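Local coordinates for protein halohydrin dehalogenase (Rhizobium radiobacter, PDB 4IY1) that probably catalyses the cofactor-independent, reversible conversion of vicinal halohydrins into epoxides with release of halide, on a short-chain dehydrogenase/reductase scaffold, at residues T3-N8 against E61-V66; H31-K36 against S55-V60. The protein carries 37 engineered substitutions. One frame throughout, in Å; residues are numbered along the deposited sequence.

Interaction 1: T3-N8 against E61-V66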
ATOM      1  N   THR B   3     -25.627   3.352 -21.455  1.00 34.30           N
ATOM      2  CA  THR B   3     -25.009   4.548 -22.033  1.00 35.20           C
ATOM      3  C   THR B   3     -23.729   4.877 -21.264  1.00 30.47           C
ATOM      4  O   THR B   3     -23.727   4.862 -20.028  1.00 31.89           O
ATOM      5  CB  THR B   3     -25.946   5.771 -21.899  1.00 41.97           C
ATOM      6  OG1 THR B   3     -27.201   5.511 -22.549  1.00 42.98           O
ATOM      7  CG2 THR B   3     -25.314   7.010 -22.526  1.00 38.86           C
ATOM      8  N   ALA B   4     -22.664   5.214 -21.981  1.00 28.02           N
ATOM      9  CA  ALA B   4     -21.379   5.482 -21.335  1.00 30.53           C
ATOM     10  C   ALA B   4     -20.843   6.783 -21.895  1.00 31.17           C
ATOM     11  O   ALA B   4     -21.274   7.207 -22.965  1.00 37.23           O
ATOM     12  CB  ALA B   4     -20.390   4.346 -21.611  1.00 28.21           C
ATOM     13  N   ILE B   5     -20.014   7.469 -21.102  1.00 34.12           N
ATOM     14  CA  ILE B   5     -19.241   8.638 -21.542  1.00 29.07           C
ATOM     15  C   ILE B   5     -17.781   8.395 -21.283  1.00 30.63           C
ATOM     16  O   ILE B   5     -17.389   8.064 -20.159  1.00 32.16           O
ATOM     17  CB  ILE B   5     -19.557   9.886 -20.710  1.00 29.80           C
ATOM     18  CG1 ILE B   5     -21.047  10.135 -20.657  1.00 36.59           C
ATOM     19  CG2 ILE B   5     -18.802  11.102 -21.231  1.00 33.91           C
ATOM     20  CD1 ILE B   5     -21.415  11.111 -19.566  1.00 41.35           C
ATOM     21  N   VAL B   6     -16.968   8.694 -22.283  1.00 27.10           N
ATOM     22  CA  VAL B   6     -15.520   8.667 -22.144  1.00 31.54           C
ATOM     23  C   VAL B   6     -15.050  10.067 -22.516  1.00 29.16           C
ATOM     24  O   VAL B   6     -15.544  10.652 -23.480  1.00 33.89           O
ATOM     25  CB  VAL B   6     -14.889   7.631 -23.122  1.00 25.52           C
ATOM     26  CG1 VAL B   6     -13.371   7.611 -23.012  1.00 31.24           C
ATOM     27  CG2 VAL B   6     -15.467   6.248 -22.911  1.00 21.08           C
ATOM     28  N   THR B   7     -14.240  10.663 -21.656  1.00 26.78           N
ATOM     29  CA  THR B   7     -13.743  11.999 -21.869  1.00 23.82           C
ATOM     30  C   THR B   7     -12.406  11.926 -22.581  1.00 27.74           C
ATOM     31  O   THR B   7     -11.725  10.881 -22.551  1.00 27.15           O
ATOM     32  CB  THR B   7     -13.562  12.760 -20.518  1.00 30.22           C
ATOM     33  OG1 THR B   7     -12.637  12.044 -19.664  1.00 27.89           O
ATOM     34  CG2 THR B   7     -14.921  12.903 -19.800  1.00 23.52           C
ATOM     35  N   ASN B   8     -11.985  13.059 -23.133  1.00 25.04           N
ATOM     36  CA  ASN B   8     -10.691  13.172 -23.777  1.00 28.57           C
ATOM     37  C   ASN B   8     -10.415  12.008 -24.731  1.00 27.09           C
ATOM     38  O   ASN B   8      -9.346  11.408 -24.723  1.00 32.20           O
ATOM     39  CB  ASN B   8      -9.584  13.323 -22.723  1.00 29.99           C
ATOM     40  CG  ASN B   8      -9.693  14.635 -21.947  1.00 33.43           C
ATOM     41  OD1 ASN B   8      -9.988  15.690 -22.516  1.00 35.64           O
ATOM     42  ND2 ASN B   8      -9.497  14.566 -20.643  1.00 32.83           N
ATOM     43  N   GLU B  61     -22.734  20.514 -18.274  1.00 32.29           N
ATOM     44  CA  GLU B  61     -23.373  20.554 -19.587  1.00 35.21           C
ATOM     45  C   GLU B  61     -23.139  19.256 -20.393  1.00 38.51           C
ATOM     46  O   GLU B  61     -24.026  18.798 -21.125  1.00 34.08           O
ATOM     47  CB  GLU B  61     -22.927  21.775 -20.370  1.00 34.19           C
ATOM     48  CG  GLU B  61     -21.427  21.877 -20.535  1.00 35.75           C
ATOM     49  CD  GLU B  61     -21.027  22.780 -21.676  1.00 42.43           C
ATOM     50  OE1 GLU B  61     -21.922  23.191 -22.451  1.00 53.62           O
ATOM     51  OE2 GLU B  61     -19.816  23.008 -21.856  1.00 41.03           O
ATOM     52  N   LEU B  62     -22.016  18.583 -20.155  1.00 37.48           N
ATOM     53  CA  LEU B  62     -21.805  17.286 -20.815  1.00 33.57           C
ATOM     54  C   LEU B  62     -22.795  16.221 -20.324  1.00 31.16           C
ATOM     55  O   LEU B  62     -23.548  15.648 -21.111  1.00 35.09           O
ATOM     56  CB  LEU B  62     -20.367  16.809 -20.683  1.00 31.23           C
ATOM     57  CG  LEU B  62     -20.066  15.473 -21.409  1.00 33.08           C
ATOM     58  CD1 LEU B  62     -20.089  15.649 -22.922  1.00 31.73           C
ATOM     59  CD2 LEU B  62     -18.730  14.877 -20.952  1.00 32.19           C
ATOM     60  N   ILE B  63     -22.828  15.988 -19.022  1.00 35.55           N
ATOM     61  CA  ILE B  63     -23.778  15.052 -18.445  1.00 35.85           C
ATOM     62  C   ILE B  63     -25.244  15.322 -18.873  1.00 39.34           C
ATOM     63  O   ILE B  63     -25.985  14.393 -19.213  1.00 38.05           O
ATOM     64  CB  ILE B  63     -23.673  15.053 -16.918  1.00 34.92           C
ATOM     65  CG1 ILE B  63     -22.232  14.733 -16.477  1.00 43.59           C
ATOM     66  CG2 ILE B  63     -24.656  14.081 -16.313  1.00 34.57           C
ATOM     67  CD1 ILE B  63     -21.747  13.354 -16.851  1.00 43.77           C
ATOM     68  N   GLU B  64     -25.677  16.574 -18.805  1.00 38.69           N
ATOM     69  CA  GLU B  64     -27.053  16.911 -19.198  1.00 43.48           C
ATOM     70  C   GLU B  64     -27.274  16.676 -20.692  1.00 39.31           C
ATOM     71  O   GLU B  64     -28.318  16.177 -21.103  1.00 41.62           O
ATOM     72  CB  GLU B  64     -27.387  18.365 -18.847  1.00 46.02           C
ATOM     73  CG  GLU B  64     -27.265  18.664 -17.361  1.00 57.82           C
ATOM     74  CD  GLU B  64     -27.792  20.040 -16.974  1.00 65.41           C
ATOM     75  OE1 GLU B  64     -28.458  20.139 -15.921  1.00 63.95           O
ATOM     76  OE2 GLU B  64     -27.496  21.029 -17.688  1.00 60.32           O
ATOM     77  N   ALA B  65     -26.281  17.030 -21.502  1.00 38.16           N
ATOM     78  CA  ALA B  65     -26.405  16.873 -22.942  1.00 40.87           C
ATOM     79  C   ALA B  65     -26.507  15.387 -23.337  1.00 43.73           C
ATOM     80  O   ALA B  65     -27.319  15.014 -24.184  1.00 42.10           O
ATOM     81  CB  ALA B  65     -25.250  17.563 -23.655  1.00 39.96           C
ATOM     82  N   VAL B  66     -25.717  14.537 -22.684  1.00 41.66           N
ATOM     83  CA  VAL B  66     -25.779  13.091 -22.917  1.00 31.77           C
ATOM     84  C   VAL B  66     -27.085  12.552 -22.376  1.00 31.43           C
ATOM     85  O   VAL B  66     -27.704  11.672 -22.984  1.00 32.94           O
ATOM     86  CB  VAL B  66     -24.619  12.334 -22.214  1.00 30.67           C
ATOM     87  CG1 VAL B  66     -24.811  10.832 -22.347  1.00 21.55           C
ATOM     88  CG2 VAL B  66     -23.248  12.769 -22.764  1.00 27.28           C
TER

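Interaction 2: H31-K36 against S55-V60. Engineered in segment 55-60: Val60 (natural residue Ala).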
ATOM      1  N   HIS B  31     -16.237  12.686 -25.390  1.00 34.12           N
ATOM      2  CA  HIS B  31     -15.904  14.072 -25.205  1.00 29.89           C
ATOM      3  C   HIS B  31     -14.479  14.294 -25.611  1.00 33.14           C
ATOM      4  O   HIS B  31     -13.635  13.389 -25.512  1.00 34.14           O
ATOM      5  CB  HIS B  31     -16.162  14.478 -23.751  1.00 34.68           C
ATOM      6  CG  HIS B  31     -15.213  15.532 -23.222  1.00 32.32           C
ATOM      7  ND1 HIS B  31     -13.917  15.277 -22.964  1.00 32.06           N
ATOM      8  CD2 HIS B  31     -15.418  16.869 -22.906  1.00 41.33           C
ATOM      9  CE1 HIS B  31     -13.307  16.409 -22.570  1.00 30.02           C
ATOM     10  NE2 HIS B  31     -14.227  17.378 -22.518  1.00 38.45           N
ATOM     11  N   ASP B  32     -14.216  15.460 -26.187  1.00 27.23           N
ATOM     12  CA  ASP B  32     -12.853  15.877 -26.461  1.00 32.49           C
ATOM     13  C   ASP B  32     -12.801  17.383 -26.607  1.00 36.80           C
ATOM     14  O   ASP B  32     -13.806  18.030 -26.970  1.00 38.41           O
ATOM     15  CB  ASP B  32     -12.324  15.219 -27.737  1.00 37.23           C
ATOM     16  CG  ASP B  32     -10.831  15.318 -27.852  1.00 32.00           C
ATOM     17  OD1 ASP B  32     -10.335  16.227 -28.538  1.00 41.00           O
ATOM     18  OD2 ASP B  32     -10.126  14.544 -27.188  1.00 38.08           O
ATOM     19  N   GLU B  33     -11.658  17.947 -26.246  1.00 36.43           N
ATOM     20  CA  GLU B  33     -11.462  19.389 -26.319  1.00 44.26           C
ATOM     21  C   GLU B  33     -11.694  19.834 -27.769  1.00 46.04           C
ATOM     22  O   GLU B  33     -12.392  20.819 -28.040  1.00 45.77           O
ATOM     23  CB  GLU B  33     -10.046  19.736 -25.839  1.00 42.97           C
ATOM     24  CG  GLU B  33      -9.811  21.199 -25.517  1.00 62.47           C
ATOM     25  CD  GLU B  33      -8.491  21.438 -24.790  1.00 74.16           C
ATOM     26  OE1 GLU B  33      -8.061  20.553 -24.017  1.00 65.19           O
ATOM     27  OE2 GLU B  33      -7.895  22.528 -24.953  1.00 68.42           O
ATOM     28  N   SER B  34     -11.245  19.004 -28.699  1.00 44.72           N
ATOM     29  CA  SER B  34     -11.286  19.363 -30.098  1.00 40.69           C
ATOM     30  C   SER B  34     -12.713  19.331 -30.642  1.00 45.27           C
ATOM     31  O   SER B  34     -12.978  19.852 -31.720  1.00 56.98           O
ATOM     32  CB  SER B  34     -10.371  18.462 -30.910  1.00 40.53           C
ATOM     33  OG  SER B  34     -11.047  17.278 -31.281  1.00 41.30           O
ATOM     34  N   PHE B  35     -13.638  18.736 -29.899  1.00 36.65           N
ATOM     35  CA  PHE B  35     -15.024  18.708 -30.344  1.00 38.39           C
ATOM     36  C   PHE B  35     -15.701  20.059 -30.146  1.00 38.77           C
ATOM     37  O   PHE B  35     -16.926  20.158 -30.234  1.00 47.03           O
ATOM     38  CB  PHE B  35     -15.831  17.614 -29.647  1.00 41.68           C
ATOM     39  CG  PHE B  35     -15.382  16.223 -29.971  1.00 44.60           C
ATOM     40  CD1 PHE B  35     -15.776  15.154 -29.182  1.00 46.25           C
ATOM     41  CD2 PHE B  35     -14.487  15.990 -31.001  1.00 52.68           C
ATOM     42  CE1 PHE B  35     -15.313  13.875 -29.439  1.00 37.98           C
ATOM     43  CE2 PHE B  35     -14.063  14.707 -31.299  1.00 44.71           C
ATOM     44  CZ  PHE B  35     -14.478  13.647 -30.521  1.00 40.89           C
ATOM     45  N   LYS B  36     -14.914  21.057 -29.757  1.00 41.01           N
ATOM     46  CA  LYS B  36     -15.347  22.459 -29.762  1.00 44.65           C
ATOM     47  C   LYS B  36     -15.650  22.905 -31.192  1.00 54.38           C
ATOM     48  O   LYS B  36     -16.674  23.522 -31.467  1.00 50.82           O
ATOM     49  CB  LYS B  36     -14.240  23.348 -29.196  1.00 38.71           C
ATOM     50  CG  LYS B  36     -14.195  23.389 -27.679  1.00 57.50           C
ATOM     51  CD  LYS B  36     -13.250  24.473 -27.171  1.00 51.84           C
ATOM     52  CE  LYS B  36     -12.036  24.597 -28.071  1.00 51.60           C
ATOM     53  NZ  LYS B  36     -10.818  24.149 -27.351  1.00 72.35           N
ATOM     54  N   SER B  55     -20.080  18.195 -28.537  1.00 49.43           N
ATOM     55  CA  SER B  55     -19.394  19.482 -28.513  1.00 44.27           C
ATOM     56  C   SER B  55     -19.143  19.915 -27.072  1.00 35.25           C
ATOM     57  O   SER B  55     -18.133  20.559 -26.773  1.00 35.39           O
ATOM     58  CB  SER B  55     -20.229  20.543 -29.239  1.00 46.05           C
ATOM     59  OG  SER B  55     -21.562  20.556 -28.736  1.00 47.74           O
ATOM     60  N   GLU B  56     -20.068  19.543 -26.190  1.00 41.28           N
ATOM     61  CA  GLU B  56     -20.111  20.037 -24.808  1.00 40.71           C
ATOM     62  C   GLU B  56     -18.766  19.832 -24.103  1.00 43.47           C
ATOM     63  O   GLU B  56     -18.126  18.801 -24.278  1.00 47.44           O
ATOM     64  CB  GLU B  56     -21.215  19.304 -24.051  1.00 36.30           C
ATOM     65  CG  GLU B  56     -22.612  19.866 -24.276  1.00 41.54           C
ATOM     66  CD  GLU B  56     -23.225  19.499 -25.625  1.00 43.89           C
ATOM     67  OE1 GLU B  56     -24.131  20.229 -26.057  1.00 60.83           O
ATOM     68  OE2 GLU B  56     -22.864  18.473 -26.236  1.00 34.53           O
ATOM     69  N   GLN B  57     -18.303  20.845 -23.378  1.00 46.14           N
ATOM     70  CA  GLN B  57     -16.947  20.846 -22.835  1.00 41.58           C
ATOM     71  C   GLN B  57     -16.850  20.639 -21.319  1.00 46.97           C
ATOM     72  O   GLN B  57     -15.890  20.048 -20.844  1.00 36.08           O
ATOM     73  CB  GLN B  57     -16.198  22.116 -23.213  1.00 40.04           C
ATOM     74  CG  GLN B  57     -15.867  22.211 -24.686  1.00 41.18           C
ATOM     75  CD  GLN B  57     -15.008  21.055 -25.155  1.00 41.74           C
ATOM     76  OE1 GLN B  57     -13.826  21.001 -24.854  1.00 36.20           O
ATOM     77  NE2 GLN B  57     -15.590  20.153 -25.944  1.00 37.21           N
ATOM     78  N   GLU B  58     -17.761  21.235 -20.561  1.00 43.05           N
ATOM     79  CA  GLU B  58     -17.654  21.230 -19.100  1.00 38.94           C
ATOM     80  C   GLU B  58     -18.462  20.093 -18.524  1.00 30.81           C
ATOM     81  O   GLU B  58     -19.412  19.636 -19.145  1.00 34.58           O
ATOM     82  CB  GLU B  58     -18.157  22.565 -18.524  1.00 44.25           C
ATOM     83  CG  GLU B  58     -17.270  23.753 -18.860  1.00 42.54           C
ATOM     84  CD  GLU B  58     -15.802  23.404 -18.799  1.00 46.11           C
ATOM     85  OE1 GLU B  58     -15.073  23.719 -19.757  1.00 58.40           O
ATOM     86  OE2 GLU B  58     -15.377  22.777 -17.811  1.00 55.34           O
ATOM     87  N   PRO B  59     -18.145  19.675 -17.294  1.00 32.78           N
ATOM     88  CA  PRO B  59     -18.758  18.451 -16.769  1.00 31.93           C
ATOM     89  C   PRO B  59     -20.286  18.477 -16.756  1.00 33.36           C
ATOM     90  O   PRO B  59     -20.912  17.513 -17.167  1.00 36.45           O
ATOM     91  CB  PRO B  59     -18.192  18.355 -15.352  1.00 24.54           C
ATOM     92  CG  PRO B  59     -16.864  19.010 -15.468  1.00 28.97           C
ATOM     93  CD  PRO B  59     -17.037  20.143 -16.439  1.00 31.36           C
ATOM     94  N   VAL B  60     -20.895  19.551 -16.268  1.00 35.69           N
ATOM     95  CA  VAL B  60     -22.340  19.513 -16.061  1.00 34.87           C
ATOM     96  C   VAL B  60     -23.134  19.619 -17.380  1.00 31.93           C
ATOM     97  O   VAL B  60     -24.087  18.885 -17.593  1.00 28.57           O
ATOM     98  CB  VAL B  60     -22.837  20.606 -15.095  1.00 38.37           C
ATOM     99  CG1 VAL B  60     -24.362  20.644 -15.141  1.00 34.36           C
ATOM    100  CG2 VAL B  60     -22.340  20.352 -13.674  1.00 31.74           C
TER
HETATM  101  O   HOH W   1     -16.502  17.264 -26.110  1.00 38.19           O

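Interaction 1: T3-N8 against E61-V66
Thr3 meets Val66 through methyls alone: its CG2 lies 3.9 Å from Val66 CG1, the two side chains running past one another head to foot. A threonine suits this edge of the contact because its methyl can join the apolar layer while OG1 turns elsewhere, making a weak hydrogen bond to Leu70 O. Ile5 makes the largest share of the contact. With CG1 beside the backbone N (chi1 -52°) and CG2 beside the carbonyl carbon, its branches part to meet different helix residues. CG2 packs on Leu62 CD2 at 3.8 Å, CG1 lies 4.0 Å from Val66 CG2, and the extended outer arm brings CD1 to 3.5 Å from Ile63 CD1, where the two side chains are set roughly perpendicular. Leu62 and Val66, one turn apart on the helix, thus flank Ile5, with Ile63 reaching in by its terminal methyl. Farther along, Thr7 adds CG2, a loose 4.4 Å from Leu62 CD2, while its OG1 is hydrogen-bonded to Asn79 N. Strand 3-6 and the helical segment 61-66 run nearly antiparallel, at 150°, with axes 10.3 Å apart, as in a helix laid over a Rossmann-type sheet. No hydrogen bond joins the segments; the contact is wholly apolar and buried, so helix and strand are probably held here by van der Waals contact and the burial of apolar surface.

Interaction 2: H31-K36 against S55-V60
Ser55 approaches Phe35 with its backbone: its CA lies 3.1 Å from Phe35 O in a CA-H...O contact. Next, Glu56 contributes its carbonyl, whose O lies 3.6 Å from His31 CD2 near the plane of the imidazole and also accepts from a water that is itself bonded to Asp32 N. Gln57 has the largest share of the contact; a glutamine suits the place, being long enough to fold back and carrying an NH2 that can serve two carbonyls. Bent at chi2 (-59°), it lets NE2 donate to Asp32 O at 3.0 Å, nearly straight at 173°, and to Ser55 O at 2.7 Å. Both acceptors lie close to its amide plane, so the two bonds fix the rotation of the amide, while Asp32 O takes Gln57 NE2 and Phe35 N from opposite faces of its carbonyl plane. Gln57 OE1 rests 3.2 Å from Glu33 CA, and the CG methylene of Lys36 lies over one face of the amide, 3.5 Å from Gln57 CD. Shortening Gln57 to an alanine removes the NE2 donor, which is likely to leave Ser55 O without this mate and to weaken the link between the loops. The contact thus joins the turn between strand 27-30 and helix 38-47 to the loop leading from strand 52-53 into helix 59-70, with Phe35 edge-to-face on Phe44 of helix 38-47 and His31 ND1 bonded to Asn8 N in the loop after strand 3-6.

In the fold
The two contacts lie about 9 Å apart, centre to centre, on the side of the parallel sheet where strands 27-30 and 3-6 are neighbours. Both involve helix 59-70: interaction 2 through the loop that leads into it, interaction 1 through its body. Along the chain the order is 3-8, 31-36, 55-60, 61-66, so interaction 2 closes within the span bridged by interaction 1. His31 connects them directly, its N probably bonded to Val6 O, while Ala65 packs on Glu56. Interaction 1 packs strand 3-6 on the helix, and interaction 2 joins the loop after strand 27-30 to the one before the helix, so a buried apolar layer adjoins a polar junction between loops in this Rossmann-like short-chain dehydrogenase/reductase fold.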